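Local coordinates for aminotransferase (Psychrobacter arcticus 273-4, PDB 3IF2), which probably transfers amino groups between amino acids and 2-oxo acids, possibly valine and pyruvate, with pyridoxal 5'-phosphate as cofactor, at residues 147-152 and 166-171; 153-158 and 215-220; 378-383 and 395-400. All blocks are in the same frame, centred on the assembly; numbering follows the deposited sequence.

Interaction 1: 147-152 and 166-171; sequences ILLPLT and QHFAAV
This is a parallel beta-strand pairing at the C-terminal end of strand 142-149, where Ile-147, Leu-148 and Leu-149 run beside Phe-168, Ala-169 and Ala-170 in the large mixed sheet of the chain. The two short strands are 4.8 Å apart at their closest and inclined by 23°. Four backbone bonds zip them together: Ile-147 N to the carbonyl of His-167, Ala-169 N to that of Ile-147, Leu-149 N to that of Ala-169, and Val-171 N to that of Leu-149. In the third, Leu-149 N is 2.9 Å from Ala-169 O and lies nearly on the C=O axis. Past the strand, the carbonyl of Val-171 receives weak bonds from both the N and OG1 of Thr-152. The sheet belongs to the large domain of a fold type I PLP enzyme, and strand 142-149 lies inside it, its other edge hydrogen-bonded through Leu-148 to strand 207-213. The 13 residues joining the two segments contain neither helix nor strand. On one face of the sheet the Phe-168 ring lies against Ile-147, with CD1 3.9 Å from Ile-147 CB, while Ile-147 O comes up to the ring edge; Leu-149 CG meets the same ring atom obliquely. Further along that face Thr-152 CG2 touches Ala-170 CB at 3.7 Å. On the other face Leu-148 holds CG anti to its backbone N (chi1 177°), and with chi2 at 51° CD1 reaches the neighbouring strand, 3.3 Å from Ala-169 O and 3.7 Å from Val-171 CG2. Leu-196 of helix 193-197 covers Leu-148, Pro-150 and Val-171 there. The Val-171 side chain also leans on the turn after the strand, its CB 3.6 Å from Pro-150 O.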
loop_
_atom_site.group_PDB
_atom_site.type_symbol
_atom_site.label_atom_id
_atom_site.label_comp_id
_atom_site.label_asym_id
_atom_site.label_seq_id
_atom_site.Cartn_x
_atom_site.Cartn_y
_atom_site.Cartn_z
ATOM N N ILE A 147 4.837 -9.553 19.667
ATOM C CA ILE A 147 4.643 -8.117 19.914
ATOM C C ILE A 147 3.834 -8.092 21.219
ATOM O O ILE A 147 2.748 -8.665 21.275
ATOM C CB ILE A 147 3.859 -7.434 18.774
ATOM C CG1 ILE A 147 4.539 -7.670 17.401
ATOM C CG2 ILE A 147 3.698 -5.953 19.045
ATOM C CD1 ILE A 147 6.016 -7.228 17.279
ATOM N N LEU A 148 4.380 -7.481 22.273
ATOM C CA LEU A 148 3.712 -7.416 23.580
ATOM C C LEU A 148 2.707 -6.264 23.610
ATOM O O LEU A 148 3.085 -5.117 23.397
ATOM C CB LEU A 148 4.727 -7.268 24.730
ATOM C CG LEU A 148 4.220 -7.116 26.181
ATOM C CD1 LEU A 148 3.226 -8.192 26.567
ATOM C CD2 LEU A 148 5.377 -7.129 27.149
ATOM N N LEU A 149 1.432 -6.589 23.847
ATOM C CA LEU A 149 0.366 -5.615 24.018
ATOM C C LEU A 149 0.241 -5.539 25.535
ATOM O O LEU A 149 -0.242 -6.481 26.148
ATOM C CB LEU A 149 -0.934 -6.082 23.352
ATOM C CG LEU A 149 -0.897 -6.441 21.860
ATOM C CD1 LEU A 149 -2.305 -6.729 21.368
ATOM C CD2 LEU A 149 -0.262 -5.347 21.024
ATOM N N PRO A 150 0.701 -4.438 26.161
ATOM C CA PRO A 150 0.690 -4.338 27.616
ATOM C C PRO A 150 -0.690 -4.232 28.272
ATOM O O PRO A 150 -0.799 -4.382 29.495
ATOM C CB PRO A 150 1.527 -3.087 27.874
ATOM C CG PRO A 150 1.246 -2.237 26.756
ATOM C CD PRO A 150 1.042 -3.135 25.563
ATOM N N LEU A 151 -1.720 -3.964 27.479
ATOM C CA LEU A 151 -3.089 -3.935 27.963
ATOM C C LEU A 151 -4.058 -4.156 26.798
ATOM O O LEU A 151 -3.896 -3.566 25.741
ATOM C CB LEU A 151 -3.368 -2.601 28.687
ATOM C CG LEU A 151 -4.779 -2.280 29.202
ATOM C CD1 LEU A 151 -4.731 -1.311 30.359
ATOM C CD2 LEU A 151 -5.652 -1.720 28.107
ATOM N N THR A 152 -5.022 -5.050 27.003
ATOM C CA THR A 152 -6.108 -5.311 26.063
ATOM C C THR A 152 -7.389 -4.902 26.825
ATOM O O THR A 152 -7.363 -4.840 28.054
ATOM C CB THR A 152 -6.130 -6.777 25.603
ATOM O OG1 THR A 152 -6.152 -7.637 26.746
ATOM C CG2 THR A 152 -4.896 -7.091 24.787
ATOM N N GLN A 166 0.539 -16.340 14.236
ATOM C CA GLN A 166 0.100 -15.144 14.985
ATOM C C GLN A 166 1.023 -14.999 16.191
ATOM O O GLN A 166 1.195 -15.939 16.941
ATOM C CB GLN A 166 -1.349 -15.283 15.430
ATOM C CG GLN A 166 -1.955 -13.973 15.910
ATOM C CD GLN A 166 -3.314 -14.153 16.543
ATOM O OE1 GLN A 166 -3.481 -14.976 17.460
ATOM N NE2 GLN A 166 -4.288 -13.358 16.091
ATOM N N HIS A 167 1.581 -13.812 16.375
ATOM C CA HIS A 167 2.638 -13.559 17.350
ATOM C C HIS A 167 2.370 -12.338 18.223
ATOM O O HIS A 167 3.043 -11.307 18.120
ATOM C CB HIS A 167 3.968 -13.438 16.585
ATOM C CG HIS A 167 4.233 -14.601 15.682
ATOM N ND1 HIS A 167 4.691 -15.815 16.145
ATOM C CD2 HIS A 167 4.019 -14.761 14.356
ATOM C CE1 HIS A 167 4.782 -16.661 15.134
ATOM N NE2 HIS A 167 4.384 -16.046 14.039
ATOM N N PHE A 168 1.343 -12.462 19.060
ATOM C CA PHE A 168 0.998 -11.449 20.059
ATOM C C PHE A 168 1.012 -12.086 21.441
ATOM O O PHE A 168 0.589 -13.220 21.592
ATOM C CB PHE A 168 -0.377 -10.862 19.781
ATOM C CG PHE A 168 -0.425 -9.989 18.563
ATOM C CD1 PHE A 168 0.223 -8.743 18.572
ATOM C CD2 PHE A 168 -1.133 -10.374 17.412
ATOM C CE1 PHE A 168 0.191 -7.906 17.453
ATOM C CE2 PHE A 168 -1.178 -9.539 16.292
ATOM C CZ PHE A 168 -0.505 -8.301 16.317
ATOM N N ALA A 169 1.580 -11.377 22.411
ATOM C CA ALA A 169 1.555 -11.752 23.821
ATOM C C ALA A 169 0.738 -10.610 24.410
ATOM O O ALA A 169 1.175 -9.464 24.384
ATOM C CB ALA A 169 2.939 -11.777 24.401
ATOM N N ALA A 170 -0.462 -10.909 24.888
ATOM C CA ALA A 170 -1.366 -9.892 25.411
ATOM C C ALA A 170 -1.474 -10.016 26.923
ATOM O O ALA A 170 -1.535 -11.130 27.440
ATOM C CB ALA A 170 -2.695 -10.068 24.781
ATOM N N VAL A 171 -1.460 -8.883 27.629
ATOM C CA VAL A 171 -1.623 -8.846 29.088
ATOM C C VAL A 171 -3.042 -8.352 29.381
ATOM O O VAL A 171 -3.482 -7.344 28.807
ATOM C CB VAL A 171 -0.576 -7.949 29.770
ATOM C CG1 VAL A 171 -0.792 -7.929 31.305
ATOM C CG2 VAL A 171 0.817 -8.439 29.427
#

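Interaction 2: 153-158 and 215-220; sequences PEYIGY and PTNPTG. With PLP (pyridoxal-5'-phosphate), chain C.
The two loops pass closest at Tyr-155 and Asn-217, whose CA atoms are 5.1 Å apart, and three cis peptide bonds shape them, those before Pro-153, Pro-215 and Pro-218. Segment 215-220 contains the Asn-Pro-Thr-Gly sequence of class I aminotransferases, and the contact forms part of the PLP site. The bend of 215-220 is closed by Gly-220 N bonding to Thr-216 O, with Gly-220 at positive phi. Asn-217 O comes near Tyr-155 N, but at an angle too poor for a hydrogen bond; that N-H goes instead to Glu-154 OE1, which accepts it at 2.9 Å on the lone pair turned away from OE2. The bent Glu-154 chain also reaches Ser-213 through OE1, so a second-shell carboxylate fixes the backbone that carries Tyr-155. The Tyr-155 ring lies over the PLP pyridine: PLP C3 is 3.6 Å above the plane of the Tyr-155 ring, toward that ring's rim, and Gly-157 N sits over the centre of the opposite face. With chi1 at -179° the ring points away from the backbone N and out to the cofactor, and its OH comes within 3.1 Å of PLP C4A. The Asn-217 amide is turned 46° from this ring and approaches it obliquely, ND2 3.4 Å from Tyr-155 CD1. The same ND2 gives PLP O3 a short, nearly straight bond of 2.6 Å at 170°, while OD1 is held by Arg-416, so both ends of the amide are fixed. Leu-306 of the second subunit packs on Tyr-155. Pro-153 crosses Thr-219 at about a right angle, CG on CG2, and a water links the pair: it donates to Pro-153 O and lies 2.7 Å from Thr-219 OG1, which also accepts from Asn-221 N.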
loop_
_atom_site.group_PDB
_atom_site.type_symbol
_atom_site.label_atom_id
_atom_site.label_comp_id
_atom_site.label_asym_id
_atom_site.label_seq_id
_atom_site.Cartn_x
_atom_site.Cartn_y
_atom_site.Cartn_z
ATOM N N PRO A 153 -8.502 -4.612 26.128
ATOM C CA PRO A 153 -8.717 -4.632 24.690
ATOM C C PRO A 153 -7.820 -3.682 23.886
ATOM O O PRO A 153 -7.359 -2.649 24.397
ATOM C CB PRO A 153 -10.184 -4.246 24.519
ATOM C CG PRO A 153 -10.763 -4.181 25.864
ATOM C CD PRO A 153 -9.731 -4.327 26.882
ATOM N N GLU A 154 -7.519 -4.097 22.665
ATOM C CA GLU A 154 -6.709 -3.327 21.731
ATOM C C GLU A 154 -7.284 -3.406 20.336
ATOM O O GLU A 154 -8.234 -4.142 20.103
ATOM C CB GLU A 154 -5.235 -3.779 21.776
ATOM C CG GLU A 154 -4.336 -2.868 22.619
ATOM C CD GLU A 154 -4.067 -1.498 21.980
ATOM O OE1 GLU A 154 -4.642 -1.203 20.903
ATOM O OE2 GLU A 154 -3.287 -0.715 22.585
ATOM N N TYR A 155 -6.684 -2.650 19.427
ATOM C CA TYR A 155 -7.161 -2.512 18.060
ATOM C C TYR A 155 -7.346 -3.823 17.302
ATOM O O TYR A 155 -6.400 -4.602 17.162
ATOM C CB TYR A 155 -6.228 -1.572 17.293
ATOM C CG TYR A 155 -6.593 -1.306 15.849
ATOM C CD1 TYR A 155 -7.904 -0.975 15.472
ATOM C CD2 TYR A 155 -5.600 -1.320 14.857
ATOM C CE1 TYR A 155 -8.213 -0.728 14.118
ATOM C CE2 TYR A 155 -5.882 -1.053 13.528
ATOM C CZ TYR A 155 -7.176 -0.752 13.157
ATOM O OH TYR A 155 -7.398 -0.521 11.833
ATOM N N ILE A 156 -8.577 -4.045 16.837
ATOM C CA ILE A 156 -8.956 -5.231 16.050
ATOM C C ILE A 156 -8.042 -5.457 14.824
ATOM O O ILE A 156 -7.751 -6.603 14.472
ATOM C CB ILE A 156 -10.483 -5.172 15.639
ATOM C CG1 ILE A 156 -10.989 -6.487 15.028
ATOM C CG2 ILE A 156 -10.752 -4.024 14.708
ATOM C CD1 ILE A 156 -12.507 -6.518 14.811
ATOM N N GLY A 157 -7.598 -4.368 14.203
ATOM C CA GLY A 157 -6.725 -4.405 13.011
ATOM C C GLY A 157 -5.290 -4.898 13.154
ATOM O O GLY A 157 -4.627 -5.151 12.135
ATOM N N TYR A 158 -4.792 -4.973 14.385
ATOM C CA TYR A 158 -3.492 -5.570 14.646
ATOM C C TYR A 158 -3.520 -7.085 14.443
ATOM O O TYR A 158 -2.539 -7.634 13.969
ATOM C CB TYR A 158 -3.005 -5.335 16.090
ATOM C CG TYR A 158 -2.797 -3.897 16.539
ATOM C CD1 TYR A 158 -2.383 -2.880 15.657
ATOM C CD2 TYR A 158 -2.894 -3.578 17.887
ATOM C CE1 TYR A 158 -2.180 -1.557 16.112
ATOM C CE2 TYR A 158 -2.673 -2.283 18.349
ATOM C CZ TYR A 158 -2.336 -1.274 17.471
ATOM O OH TYR A 158 -2.142 -0.007 17.985
ATOM N N PRO A 215 -4.921 7.543 22.103
ATOM C CA PRO A 215 -5.999 6.747 22.724
ATOM C C PRO A 215 -6.269 5.435 21.987
ATOM O O PRO A 215 -5.918 5.283 20.807
ATOM C CB PRO A 215 -7.224 7.661 22.701
ATOM C CG PRO A 215 -6.869 8.838 21.871
ATOM C CD PRO A 215 -5.400 8.852 21.615
ATOM N N THR A 216 -6.919 4.511 22.696
ATOM C CA THR A 216 -7.156 3.177 22.214
ATOM C C THR A 216 -8.495 2.983 21.514
ATOM O O THR A 216 -9.517 3.526 21.939
ATOM C CB THR A 216 -7.060 2.180 23.380
ATOM O OG1 THR A 216 -5.778 2.318 23.995
ATOM C CG2 THR A 216 -7.247 0.730 22.916
ATOM N N ASN A 217 -8.431 2.246 20.400
ATOM C CA ASN A 217 -9.576 1.708 19.672
ATOM C C ASN A 217 -9.552 0.307 20.292
ATOM O O ASN A 217 -8.525 -0.368 20.191
ATOM C CB ASN A 217 -9.301 1.679 18.145
ATOM C CG ASN A 217 -10.437 1.038 17.318
ATOM O OD1 ASN A 217 -11.263 0.326 17.848
ATOM N ND2 ASN A 217 -10.451 1.282 16.005
ATOM N N PRO A 218 -10.678 -0.175 20.847
ATOM C CA PRO A 218 -12.053 0.304 20.902
ATOM C C PRO A 218 -12.525 0.986 22.180
ATOM O O PRO A 218 -13.695 1.341 22.250
ATOM C CB PRO A 218 -12.790 -1.029 20.871
ATOM C CG PRO A 218 -11.999 -1.851 21.865
ATOM C CD PRO A 218 -10.553 -1.370 21.712
ATOM N N THR A 219 -11.651 1.149 23.165
ATOM C CA THR A 219 -12.062 1.540 24.508
ATOM C C THR A 219 -12.237 3.007 24.778
ATOM O O THR A 219 -13.065 3.379 25.604
ATOM C CB THR A 219 -11.047 1.025 25.539
ATOM O OG1 THR A 219 -9.755 1.543 25.204
ATOM C CG2 THR A 219 -11.008 -0.489 25.530
ATOM N N GLY A 220 -11.454 3.832 24.095
ATOM C CA GLY A 220 -11.377 5.249 24.382
ATOM C C GLY A 220 -10.397 5.524 25.533
ATOM O O GLY A 220 -10.284 6.680 25.976
HETATM N N1 PLP C . -4.792 2.856 14.746
HETATM C C2 PLP C . -6.027 2.813 15.356
HETATM C C2A PLP C . -6.065 2.838 16.851
HETATM C C3 PLP C . -7.199 2.765 14.567
HETATM O O3 PLP C . -8.447 2.725 15.130
HETATM C C4 PLP C . -7.096 2.732 13.156
HETATM C C4A PLP C . -8.362 2.403 12.373
HETATM O O4A PLP C . -8.711 3.071 11.392
HETATM C C5 PLP C . -5.797 2.773 12.550
HETATM C C6 PLP C . -4.664 2.836 13.384
HETATM C C5A PLP C . -5.567 2.701 11.027
HETATM O O4P PLP C . -5.605 3.957 10.383
HETATM P P PLP C . -5.081 4.127 8.877
HETATM O O1P PLP C . -4.508 2.942 8.137
HETATM O O2P PLP C . -4.010 5.149 9.056
HETATM O O3P PLP C . -6.247 4.629 8.121
HETATM O O HOH W 1 -7.955 -0.308 26.135
#

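Interaction 3: 378-383 and 395-400; sequences STLDLY and PSEYFF
Ser-396 OG is hydrogen-bonded to the carbonyl oxygens of Ala-411 and Cys-414, which must share its single proton, and lies 3.0 Å from Thr-379 OG1. Around this polar point the first turn of helix 379-388 packs on the chain as it leaves strand 394-395, an edge strand of the six-stranded sheet that also holds strands 367-372 and 414-418. Ser-378 is the N-cap of the helix, its OG accepting from Asp-381 N. Pro-395 supplies the apolar face turned to the helix: CB sits against the helix backbone, 3.6 Å from Thr-379 O, CG meets Leu-380 CD1, and CD approaches the Tyr-383 ring obliquely, 4.1 Å from Tyr-383 CD1. Leu-20 of helix 16-29 packs on Pro-395, Tyr-383 and Tyr-398. Leu-380 lies among three side chains. Glu-397 OE1 rests against Leu-380 CB at 3.2 Å and also against CD2 of that leucine, while CD1, besides meeting the proline, turns to the tyrosine hydroxyl. Beyond its CG the glutamate chain is extended, and that CG lies over the centre of the Tyr-398 ring. The ring crosses Leu-380 at about a right angle, and Tyr-398 OH is 3.5 Å from Leu-380 CD1.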
loop_
_atom_site.group_PDB
_atom_site.type_symbol
_atom_site.label_atom_id
_atom_site.label_comp_id
_atom_site.label_asym_id
_atom_site.label_seq_id
_atom_site.Cartn_x
_atom_site.Cartn_y
_atom_site.Cartn_z
ATOM N N SER A 378 -24.120 -13.698 25.041
ATOM C CA SER A 378 -22.786 -13.151 24.739
ATOM C C SER A 378 -22.992 -11.930 23.842
ATOM O O SER A 378 -24.008 -11.848 23.131
ATOM C CB SER A 378 -21.881 -14.173 24.029
ATOM O OG SER A 378 -22.306 -14.439 22.710
ATOM N N THR A 379 -22.039 -11.000 23.855
ATOM C CA THR A 379 -22.125 -9.813 22.993
ATOM C C THR A 379 -22.059 -10.168 21.499
ATOM O O THR A 379 -22.625 -9.436 20.690
ATOM C CB THR A 379 -21.153 -8.708 23.400
ATOM O OG1 THR A 379 -19.829 -9.233 23.551
ATOM C CG2 THR A 379 -21.622 -8.084 24.715
ATOM N N LEU A 380 -21.420 -11.292 21.140
ATOM C CA LEU A 380 -21.478 -11.807 19.750
ATOM C C LEU A 380 -22.924 -12.166 19.362
ATOM O O LEU A 380 -23.303 -12.014 18.202
ATOM C CB LEU A 380 -20.587 -13.040 19.541
ATOM C CG LEU A 380 -20.575 -13.664 18.111
ATOM C CD1 LEU A 380 -20.223 -12.609 17.024
ATOM C CD2 LEU A 380 -19.659 -14.895 18.019
ATOM N N ASP A 381 -23.694 -12.645 20.342
ATOM C CA ASP A 381 -25.106 -12.998 20.182
ATOM C C ASP A 381 -25.950 -11.713 20.136
ATOM O O ASP A 381 -26.873 -11.610 19.321
ATOM C CB ASP A 381 -25.551 -13.914 21.329
ATOM C CG ASP A 381 -26.604 -14.920 20.909
ATOM O OD1 ASP A 381 -27.600 -14.533 20.238
ATOM O OD2 ASP A 381 -26.426 -16.107 21.279
ATOM N N LEU A 382 -25.638 -10.749 21.012
ATOM C CA LEU A 382 -26.275 -9.422 20.991
ATOM C C LEU A 382 -26.091 -8.772 19.614
ATOM O O LEU A 382 -27.040 -8.269 19.049
ATOM C CB LEU A 382 -25.705 -8.500 22.080
ATOM C CG LEU A 382 -26.259 -7.078 22.224
ATOM C CD1 LEU A 382 -27.759 -7.144 22.370
ATOM C CD2 LEU A 382 -25.608 -6.337 23.409
ATOM N N TYR A 383 -24.873 -8.814 19.086
ATOM C CA TYR A 383 -24.566 -8.298 17.737
ATOM C C TYR A 383 -25.489 -8.869 16.649
ATOM O O TYR A 383 -25.973 -8.122 15.808
ATOM C CB TYR A 383 -23.088 -8.539 17.386
ATOM C CG TYR A 383 -22.766 -8.505 15.913
ATOM C CD1 TYR A 383 -22.524 -7.297 15.253
ATOM C CD2 TYR A 383 -22.692 -9.693 15.167
ATOM C CE1 TYR A 383 -22.226 -7.269 13.872
ATOM C CE2 TYR A 383 -22.396 -9.677 13.790
ATOM C CZ TYR A 383 -22.174 -8.464 13.157
ATOM O OH TYR A 383 -21.893 -8.465 11.825
ATOM N N PRO A 395 -18.943 -6.521 18.402
ATOM C CA PRO A 395 -18.838 -7.269 19.674
ATOM C C PRO A 395 -17.392 -7.299 20.191
ATOM O O PRO A 395 -16.442 -7.242 19.400
ATOM C CB PRO A 395 -19.342 -8.667 19.307
ATOM C CG PRO A 395 -18.956 -8.847 17.901
ATOM C CD PRO A 395 -18.966 -7.450 17.248
ATOM N N SER A 396 -17.247 -7.368 21.508
ATOM C CA SER A 396 -15.940 -7.340 22.173
ATOM C C SER A 396 -14.972 -8.501 21.950
ATOM O O SER A 396 -13.764 -8.302 22.077
ATOM C CB SER A 396 -16.144 -7.196 23.689
ATOM O OG SER A 396 -17.080 -8.150 24.224
ATOM N N GLU A 397 -15.467 -9.694 21.621
ATOM C CA GLU A 397 -14.579 -10.842 21.491
ATOM C C GLU A 397 -13.466 -10.752 20.429
ATOM O O GLU A 397 -12.534 -11.541 20.486
ATOM C CB GLU A 397 -15.359 -12.151 21.384
ATOM C CG GLU A 397 -16.100 -12.415 20.090
ATOM C CD GLU A 397 -16.750 -13.798 20.111
ATOM O OE1 GLU A 397 -17.794 -13.959 20.806
ATOM O OE2 GLU A 397 -16.201 -14.716 19.446
ATOM N N TYR A 398 -13.548 -9.792 19.502
ATOM C CA TYR A 398 -12.521 -9.596 18.464
ATOM C C TYR A 398 -11.423 -8.581 18.807
ATOM O O TYR A 398 -10.503 -8.391 18.002
ATOM C CB TYR A 398 -13.181 -9.221 17.122
ATOM C CG TYR A 398 -14.216 -10.230 16.674
ATOM C CD1 TYR A 398 -13.864 -11.583 16.476
ATOM C CD2 TYR A 398 -15.555 -9.854 16.456
ATOM C CE1 TYR A 398 -14.828 -12.548 16.075
ATOM C CE2 TYR A 398 -16.530 -10.812 16.040
ATOM C CZ TYR A 398 -16.152 -12.154 15.857
ATOM O OH TYR A 398 -17.081 -13.084 15.458
ATOM N N PHE A 399 -11.484 -7.969 19.992
ATOM C CA PHE A 399 -10.524 -6.938 20.404
ATOM C C PHE A 399 -9.496 -7.416 21.428
ATOM O O PHE A 399 -8.943 -6.609 22.164
ATOM C CB PHE A 399 -11.277 -5.687 20.920
ATOM C CG PHE A 399 -12.099 -4.991 19.881
ATOM C CD1 PHE A 399 -11.551 -3.983 19.100
ATOM C CD2 PHE A 399 -13.424 -5.323 19.703
ATOM C CE1 PHE A 399 -12.318 -3.310 18.126
ATOM C CE2 PHE A 399 -14.207 -4.669 18.752
ATOM C CZ PHE A 399 -13.648 -3.654 17.947
ATOM N N PHE A 400 -9.196 -8.709 21.441
ATOM C CA PHE A 400 -8.208 -9.290 22.346
ATOM C C PHE A 400 -7.269 -10.148 21.493
ATOM O O PHE A 400 -7.419 -11.365 21.458
ATOM C CB PHE A 400 -8.917 -10.115 23.429
ATOM C CG PHE A 400 -9.827 -9.312 24.334
ATOM C CD1 PHE A 400 -11.163 -9.099 23.996
ATOM C CD2 PHE A 400 -9.352 -8.790 25.528
ATOM C CE1 PHE A 400 -12.024 -8.359 24.848
ATOM C CE2 PHE A 400 -10.193 -8.064 26.389
ATOM C CZ PHE A 400 -11.533 -7.842 26.043
#

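In the fold
Along the chain interactions 1 and 2 interleave, since 153-158 follows directly on 147-152 and precedes 166-171, whereas interaction 3 comes later. Interaction 1 lies in the large mixed sheet; the loops of interaction 2 leave neighbouring strands of it, 142-149 and 207-213, at the cofactor. Their centres are 12 Å apart, and Phe-168 CZ packs on Tyr-158 O. Interaction 3, about the six-stranded sheet, has its centre 14 Å from that of interaction 2 and 19 Å from that of interaction 1. Glu-154 N probably bonds to Phe-399 O, and Phe-399 packs on Pro-218, so the loop 395-400 ties the second sheet to the second shell of the PLP site.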